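Local coordinates for rhusiopathiae surface protein B (PDB 3V10) that probably binds collagen as a cell-wall-anchored surface adhesin, this chain being its collagen-binding region, consistent with the Collagen Hug model, at residues A[3-8]-A[50-55]; A[9-14]-A[33-38]; A[112-117]-A[311-316]. All coordinates share one frame; numbering follows the deposited sequence.

Contact 1 of 3, residues A[3-8]-A[50-55]; sequences DYTNEA and FFDLTL
The backbones of Asp-3 and Phe-50 form a single beta bridge, their CA atoms 5.1 Å apart, after which 3-8 leaves strand 50-54 through a type I turn from Tyr-4 to Glu-7. A short, nearly straight bond, Tyr-4 N to Phe-50 O at 2.6 Å, ties the start of that turn to the strand.

Asp-3 lies over one face of the Phe-50 ring. Its CA sits 4.0 Å from the ring centroid as a CH-pi contact, and its carboxylate is turned only 18° from the ring plane, with CG 3.4 Å from Phe-50 CE2. With CG anti to the backbone N (chi1 -178°), the Asp-3 carboxylate reaches forward to Thr-5. OD1 takes two donors there: Thr-5 N from above the carboxylate plane, which makes an Asx turn, and Thr-5 OG1 at 2.7 Å on its syn lone pair. While donating to Asp-3 OD1, the Thr-5 hydroxyl accepts from Asp-52 N, with OG1 and N 2.7 Å apart, and so links the turn to the strand.

A water donates to both Asp-3 OD2 and Asp-52 OD2, at the edge of the Phe-50 ring. It probably eases the approach of the two carboxylates, whose nearest oxygens, Asp-3 OD1 and Asp-52 OD2, are 4.4 Å apart. Asp-52 OD1 is bonded to His-98 ND1. On the inner side Tyr-4 CB touches Phe-51 CB, and the Phe-51 ring runs on to stack with Phe-99. Strand 50-54 pairs with strand 96-101 along one edge and receives the amino-terminal segment along the other: an Asx turn joined to a type I turn, docked by one bridge on the first Ig-like domain.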
# COMPACT_ATOMS: atom_id res chain seq x y z
N ASP A 3 -11.82 -14.45 26.07
CA ASP A 3 -11.53 -13.27 25.27
C ASP A 3 -10.48 -12.42 25.99
O ASP A 3 -10.73 -11.92 27.09
CB ASP A 3 -12.81 -12.46 25.07
CG ASP A 3 -12.61 -11.23 24.21
OD1 ASP A 3 -11.51 -11.04 23.66
OD2 ASP A 3 -13.58 -10.45 24.09
N TYR A 4 -9.32 -12.24 25.36
CA TYR A 4 -8.26 -11.45 25.97
C TYR A 4 -8.16 -10.00 25.49
O TYR A 4 -7.22 -9.30 25.84
CB TYR A 4 -6.90 -12.13 25.76
CG TYR A 4 -6.67 -13.31 26.66
CD1 TYR A 4 -7.11 -14.58 26.31
CD2 TYR A 4 -6.04 -13.14 27.89
CE1 TYR A 4 -6.92 -15.67 27.16
CE2 TYR A 4 -5.85 -14.22 28.75
CZ TYR A 4 -6.29 -15.48 28.38
OH TYR A 4 -6.11 -16.54 29.23
N THR A 5 -9.14 -9.55 24.72
CA THR A 5 -9.13 -8.19 24.20
C THR A 5 -8.82 -7.09 25.21
O THR A 5 -8.00 -6.21 24.96
CB THR A 5 -10.46 -7.87 23.49
OG1 THR A 5 -10.64 -8.79 22.40
CG2 THR A 5 -10.45 -6.44 22.94
N ASN A 6 -9.47 -7.13 26.37
CA ASN A 6 -9.21 -6.09 27.36
C ASN A 6 -8.34 -6.54 28.52
O ASN A 6 -8.21 -5.82 29.51
CB ASN A 6 -10.53 -5.52 27.87
CG ASN A 6 -11.27 -4.75 26.79
OD1 ASN A 6 -10.78 -3.73 26.30
ND2 ASN A 6 -12.43 -5.24 26.41
N GLU A 7 -7.73 -7.71 28.39
CA GLU A 7 -6.82 -8.24 29.41
C GLU A 7 -5.46 -7.57 29.25
O GLU A 7 -5.13 -7.08 28.17
CB GLU A 7 -6.66 -9.75 29.25
CG GLU A 7 -7.84 -10.56 29.72
CD GLU A 7 -8.08 -10.40 31.21
OE1 GLU A 7 -8.69 -9.39 31.61
OE2 GLU A 7 -7.64 -11.27 31.98
N ALA A 8 -4.67 -7.56 30.32
CA ALA A 8 -3.35 -6.92 30.30
C ALA A 8 -2.23 -7.85 29.84
O ALA A 8 -1.23 -8.02 30.54
CB ALA A 8 -3.03 -6.38 31.69
N PHE A 50 -9.09 -15.98 22.25
CA PHE A 50 -8.87 -14.96 21.23
C PHE A 50 -8.83 -13.54 21.78
O PHE A 50 -9.01 -13.31 22.97
CB PHE A 50 -10.04 -15.02 20.25
CG PHE A 50 -11.37 -14.73 20.89
CD1 PHE A 50 -12.03 -15.71 21.63
CD2 PHE A 50 -11.94 -13.46 20.82
CE1 PHE A 50 -13.23 -15.43 22.29
CE2 PHE A 50 -13.13 -13.17 21.48
CZ PHE A 50 -13.78 -14.16 22.22
N PHE A 51 -8.58 -12.60 20.87
CA PHE A 51 -8.61 -11.19 21.17
C PHE A 51 -8.91 -10.48 19.86
O PHE A 51 -8.60 -10.99 18.78
CB PHE A 51 -7.33 -10.64 21.83
CG PHE A 51 -6.07 -10.84 21.04
CD1 PHE A 51 -5.21 -11.88 21.35
CD2 PHE A 51 -5.69 -9.92 20.07
CE1 PHE A 51 -3.97 -12.00 20.70
CE2 PHE A 51 -4.47 -10.03 19.41
CZ PHE A 51 -3.61 -11.07 19.73
N ASP A 52 -9.54 -9.33 19.97
CA ASP A 52 -9.93 -8.56 18.80
C ASP A 52 -9.31 -7.19 18.72
O ASP A 52 -9.20 -6.48 19.72
CB ASP A 52 -11.45 -8.43 18.77
CG ASP A 52 -12.14 -9.76 18.60
OD1 ASP A 52 -11.96 -10.39 17.54
OD2 ASP A 52 -12.86 -10.19 19.53
N LEU A 53 -8.91 -6.82 17.51
CA LEU A 53 -8.32 -5.52 17.26
C LEU A 53 -9.35 -4.71 16.48
O LEU A 53 -10.03 -5.24 15.61
CB LEU A 53 -7.03 -5.67 16.43
CG LEU A 53 -5.98 -6.61 17.04
CD1 LEU A 53 -4.77 -6.71 16.11
CD2 LEU A 53 -5.57 -6.10 18.40
N THR A 54 -9.47 -3.43 16.81
CA THR A 54 -10.42 -2.56 16.13
C THR A 54 -9.75 -1.29 15.64
O THR A 54 -9.39 -0.42 16.42
CB THR A 54 -11.57 -2.15 17.07
OG1 THR A 54 -12.18 -3.33 17.62
CG2 THR A 54 -12.63 -1.36 16.30
N LEU A 55 -9.57 -1.20 14.32
CA LEU A 55 -8.95 -0.03 13.72
C LEU A 55 -9.89 1.16 13.94
O LEU A 55 -11.11 1.02 13.90
CB LEU A 55 -8.70 -0.28 12.23
CG LEU A 55 -7.59 -1.32 11.96
CD1 LEU A 55 -7.67 -1.81 10.53
CD2 LEU A 55 -6.22 -0.71 12.27
O HOH W 1 -14.11 -9.54 21.65

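Contact 2 of 3, residues A[9-14]-A[33-38]; sequences IFTQFD and AFSDMN
Ile-9 and Asn-38 cross at a slant, Ile-9 CG2 lying 3.6 Å from Asn-38 CB, while the amide end of Asn-38 turns to Glu-7. Phe-10 and Phe-34 also meet obliquely: CD2 of the Phe-10 ring is 3.9 Å from Phe-34 CB, and Ile-9 CG1 covers one face of that ring near its rim. Both phenyl groups then meet Phe-51 edge-to-face, on the buried side of the sheet.

On the other side, Ala-33 CB is hemmed in by two neighbours. Gln-12 CB comes to 3.4 Å from it, and Thr-11 OG1 comes to 3.5 Å from the same methyl. Thr-11 places OG1 between its backbone N and carbonyl carbon (chi1 63°), leaving its CG2 beside Ser-35 OG.

The strands run antiparallel, with firm bonds Ser-35 N to Ile-9 O at 3.0 Å and Ala-33 N to Gln-12 O at 3.1 Å. Between them Ala-33 O receives weak bonds from both Thr-11 N and Gln-12 N. Two residues thus face one, a classic beta bulge, which interrupts the pairing of strands 10-16 and 28-35 in the first Ig-like domain.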
# COMPACT_ATOMS: atom_id res chain seq x y z
N ILE A 9 -2.38 -8.43 28.65
CA ILE A 9 -1.37 -9.34 28.11
C ILE A 9 -0.53 -8.71 27.00
O ILE A 9 0.38 -9.34 26.46
CB ILE A 9 -2.01 -10.64 27.53
CG1 ILE A 9 -3.05 -10.29 26.46
CG2 ILE A 9 -2.65 -11.44 28.65
CD1 ILE A 9 -3.42 -11.45 25.58
N PHE A 10 -0.83 -7.45 26.68
CA PHE A 10 -0.12 -6.74 25.62
C PHE A 10 1.06 -5.94 26.14
O PHE A 10 0.90 -4.93 26.83
CB PHE A 10 -1.12 -5.88 24.87
CG PHE A 10 -2.33 -6.66 24.42
CD1 PHE A 10 -3.49 -6.68 25.18
CD2 PHE A 10 -2.27 -7.45 23.27
CE1 PHE A 10 -4.57 -7.49 24.82
CE2 PHE A 10 -3.34 -8.26 22.91
CZ PHE A 10 -4.49 -8.28 23.68
N THR A 11 2.25 -6.41 25.78
CA THR A 11 3.52 -5.83 26.21
C THR A 11 4.12 -4.73 25.33
O THR A 11 5.06 -4.05 25.74
CB THR A 11 4.59 -6.93 26.34
OG1 THR A 11 4.82 -7.52 25.06
CG2 THR A 11 4.12 -8.01 27.31
N GLN A 12 3.59 -4.55 24.12
CA GLN A 12 4.11 -3.53 23.23
C GLN A 12 3.04 -3.05 22.26
O GLN A 12 2.19 -3.82 21.83
CB GLN A 12 5.31 -4.07 22.43
CG GLN A 12 6.55 -4.35 23.28
CD GLN A 12 7.69 -4.95 22.49
OE1 GLN A 12 7.56 -5.22 21.29
NE2 GLN A 12 8.83 -5.17 23.15
N PHE A 13 3.10 -1.76 21.91
CA PHE A 13 2.13 -1.19 20.98
C PHE A 13 2.68 0.08 20.35
O PHE A 13 3.09 1.01 21.06
CB PHE A 13 0.82 -0.89 21.70
CG PHE A 13 -0.19 -0.19 20.84
CD1 PHE A 13 -0.49 -0.67 19.56
CD2 PHE A 13 -0.84 0.95 21.29
CE1 PHE A 13 -1.41 -0.02 18.75
CE2 PHE A 13 -1.77 1.62 20.48
CZ PHE A 13 -2.05 1.13 19.21
N ASP A 14 2.69 0.13 19.03
CA ASP A 14 3.21 1.30 18.33
C ASP A 14 2.58 1.49 16.96
O ASP A 14 2.23 0.52 16.28
CB ASP A 14 4.73 1.20 18.21
CG ASP A 14 5.37 2.51 17.83
OD1 ASP A 14 4.97 3.55 18.40
OD2 ASP A 14 6.29 2.50 16.99
N ALA A 33 2.61 -6.57 20.55
CA ALA A 33 3.28 -7.71 21.14
C ALA A 33 2.46 -8.18 22.34
O ALA A 33 1.84 -7.36 23.02
CB ALA A 33 4.69 -7.32 21.59
N PHE A 34 2.45 -9.48 22.58
CA PHE A 34 1.72 -10.02 23.71
C PHE A 34 2.42 -11.25 24.28
O PHE A 34 3.36 -11.78 23.69
CB PHE A 34 0.27 -10.35 23.32
CG PHE A 34 0.14 -11.40 22.26
CD1 PHE A 34 0.01 -12.74 22.61
CD2 PHE A 34 0.15 -11.06 20.91
CE1 PHE A 34 -0.11 -13.72 21.63
CE2 PHE A 34 0.03 -12.03 19.92
CZ PHE A 34 -0.10 -13.37 20.29
N SER A 35 1.97 -11.69 25.45
CA SER A 35 2.56 -12.87 26.08
C SER A 35 1.55 -13.45 27.05
O SER A 35 0.46 -12.91 27.23
CB SER A 35 3.84 -12.50 26.82
OG SER A 35 3.57 -11.58 27.87
N ASP A 36 1.93 -14.56 27.68
CA ASP A 36 1.06 -15.23 28.63
C ASP A 36 1.14 -14.66 30.05
O ASP A 36 0.79 -15.34 31.01
CB ASP A 36 1.35 -16.73 28.67
CG ASP A 36 2.83 -17.03 28.80
OD1 ASP A 36 3.58 -16.16 29.30
OD2 ASP A 36 3.24 -18.14 28.42
N MET A 37 1.61 -13.42 30.18
CA MET A 37 1.68 -12.78 31.49
C MET A 37 0.58 -11.73 31.54
O MET A 37 0.63 -10.72 30.84
CB MET A 37 3.04 -12.09 31.71
CG MET A 37 4.19 -13.03 32.02
SD MET A 37 3.84 -14.26 33.30
CE MET A 37 3.37 -13.29 34.63
N ASN A 38 -0.43 -11.99 32.37
CA ASN A 38 -1.56 -11.07 32.50
C ASN A 38 -1.58 -10.41 33.88
O ASN A 38 -1.95 -11.04 34.87
CB ASN A 38 -2.86 -11.82 32.23
CG ASN A 38 -4.08 -10.93 32.32
OD1 ASN A 38 -3.99 -9.72 32.14
ND2 ASN A 38 -5.24 -11.53 32.57

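Contact 3 of 3, residues A[112-117]-A[311-316]; sequences TGTINL and DATIGG
Asp-311 sets its CG between its backbone N and carbonyl carbon (chi1 65°), while Asn-116 holds its own CG beside the backbone N (chi1 -68°), and these torsions bring carboxylate and amide together on one face of the sheet. Asn-116 ND2 donates to Asp-311 OD1 over 2.6 Å, on the syn lone pair, though the two flat groups are twisted 48° apart. Asp-311 OD2 lies beside Asn-116 CB.

Further along that face Thr-114 CB meets Thr-313 CG2, and Thr-112 OG1 adds a weak bond to Gly-315 O. On the opposite face, Ala-312 CB rests 4.1 Å from Ile-115 CG1. At Gly-113 the backbones close in: its CA is 3.1 Å from Thr-313 O and 4.0 Å from Ile-314 CA.

Three hydrogen-bonded pairs, Thr-112 with Gly-315, Thr-114 with Thr-313 and Asn-116 with Asp-311, give six backbone bonds, including Gly-315 N to Thr-112 O at 2.7 Å. The last strand of the chain also pairs in parallel with strand 71-77. With one firm side-chain bond added at the Asp-311 end, the pairing depends mostly on the backbone, as expected for a latch strand inserted into the first domain by strand complementation in the Collagen Hug model.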
# COMPACT_ATOMS: atom_id res chain seq x y z
N THR A 112 4.60 -16.20 23.67
CA THR A 112 4.80 -14.79 23.37
C THR A 112 4.51 -14.66 21.88
O THR A 112 4.48 -15.65 21.16
CB THR A 112 6.24 -14.32 23.61
OG1 THR A 112 7.13 -15.09 22.78
CG2 THR A 112 6.63 -14.50 25.08
N GLY A 113 4.28 -13.43 21.42
CA GLY A 113 4.01 -13.24 20.01
C GLY A 113 3.96 -11.78 19.61
O GLY A 113 3.87 -10.89 20.45
N THR A 114 4.03 -11.55 18.30
CA THR A 114 4.03 -10.21 17.75
C THR A 114 3.12 -10.17 16.52
O THR A 114 3.00 -11.16 15.79
CB THR A 114 5.45 -9.81 17.32
OG1 THR A 114 6.39 -10.22 18.33
CG2 THR A 114 5.55 -8.30 17.15
N ILE A 115 2.47 -9.04 16.32
CA ILE A 115 1.60 -8.87 15.17
C ILE A 115 1.93 -7.53 14.53
O ILE A 115 1.96 -6.51 15.22
CB ILE A 115 0.11 -8.85 15.56
CG1 ILE A 115 -0.29 -10.21 16.15
CG2 ILE A 115 -0.74 -8.50 14.34
CD1 ILE A 115 -1.73 -10.26 16.62
N ASN A 116 2.20 -7.54 13.23
CA ASN A 116 2.49 -6.32 12.50
C ASN A 116 1.37 -6.17 11.50
O ASN A 116 1.38 -6.78 10.43
CB ASN A 116 3.85 -6.44 11.82
CG ASN A 116 4.99 -6.48 12.82
OD1 ASN A 116 5.44 -5.44 13.31
ND2 ASN A 116 5.45 -7.68 13.16
N LEU A 117 0.38 -5.37 11.87
CA LEU A 117 -0.81 -5.15 11.06
C LEU A 117 -0.68 -3.97 10.11
O LEU A 117 -0.21 -2.90 10.49
CB LEU A 117 -2.02 -4.93 11.98
CG LEU A 117 -3.37 -4.54 11.38
CD1 LEU A 117 -3.93 -5.68 10.54
CD2 LEU A 117 -4.33 -4.22 12.52
N ASP A 311 2.08 -9.55 9.07
CA ASP A 311 2.92 -10.65 9.51
C ASP A 311 2.70 -10.85 11.00
O ASP A 311 2.25 -9.94 11.70
CB ASP A 311 4.40 -10.38 9.19
CG ASP A 311 4.97 -9.21 9.95
OD1 ASP A 311 5.07 -9.30 11.19
OD2 ASP A 311 5.32 -8.20 9.31
N ALA A 312 2.99 -12.05 11.47
CA ALA A 312 2.82 -12.37 12.88
C ALA A 312 3.62 -13.61 13.21
O ALA A 312 3.86 -14.45 12.34
CB ALA A 312 1.34 -12.61 13.19
N THR A 313 4.05 -13.72 14.46
CA THR A 313 4.83 -14.86 14.90
C THR A 313 4.58 -15.13 16.38
O THR A 313 4.20 -14.22 17.12
CB THR A 313 6.34 -14.60 14.71
OG1 THR A 313 7.09 -15.61 15.39
CG2 THR A 313 6.71 -13.24 15.24
N ILE A 314 4.77 -16.37 16.80
CA ILE A 314 4.56 -16.76 18.18
C ILE A 314 5.74 -17.58 18.64
O ILE A 314 6.34 -18.29 17.83
CB ILE A 314 3.29 -17.59 18.34
CG1 ILE A 314 2.05 -16.72 18.11
CG2 ILE A 314 3.26 -18.25 19.74
CD1 ILE A 314 0.75 -17.44 18.43
N GLY A 315 6.05 -17.51 19.93
CA GLY A 315 7.22 -18.22 20.46
C GLY A 315 6.98 -18.82 21.81
O GLY A 315 6.13 -18.36 22.56
N GLY A 316 7.73 -19.85 22.13
CA GLY A 316 7.49 -20.57 23.37
C GLY A 316 8.22 -21.89 23.38
O GLY A 316 8.77 -22.31 22.37

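Overall arrangement
All three contacts reach the same curled sheet of the amino-terminal Ig-like domain. Contact 2 lies between the others, its centre about 11 Å from that of contact 1 and about 10 Å from that of contact 3. Asn-38 of contact 2 probably bonds Glu-7 of contact 1 (ND2 to OE2, 2.5 Å), and Phe-34 N probably bonds Gly-113 O of contact 3 at 2.9 Å. Phe-51 of contact 1 reaches across the interior to Ile-115 of contact 3. Contacts 1 and 2 fasten the start of the chain, whereas contact 3 brings back its end after the whole second domain, consistent with the closed, latched state of a Collagen Hug adhesin.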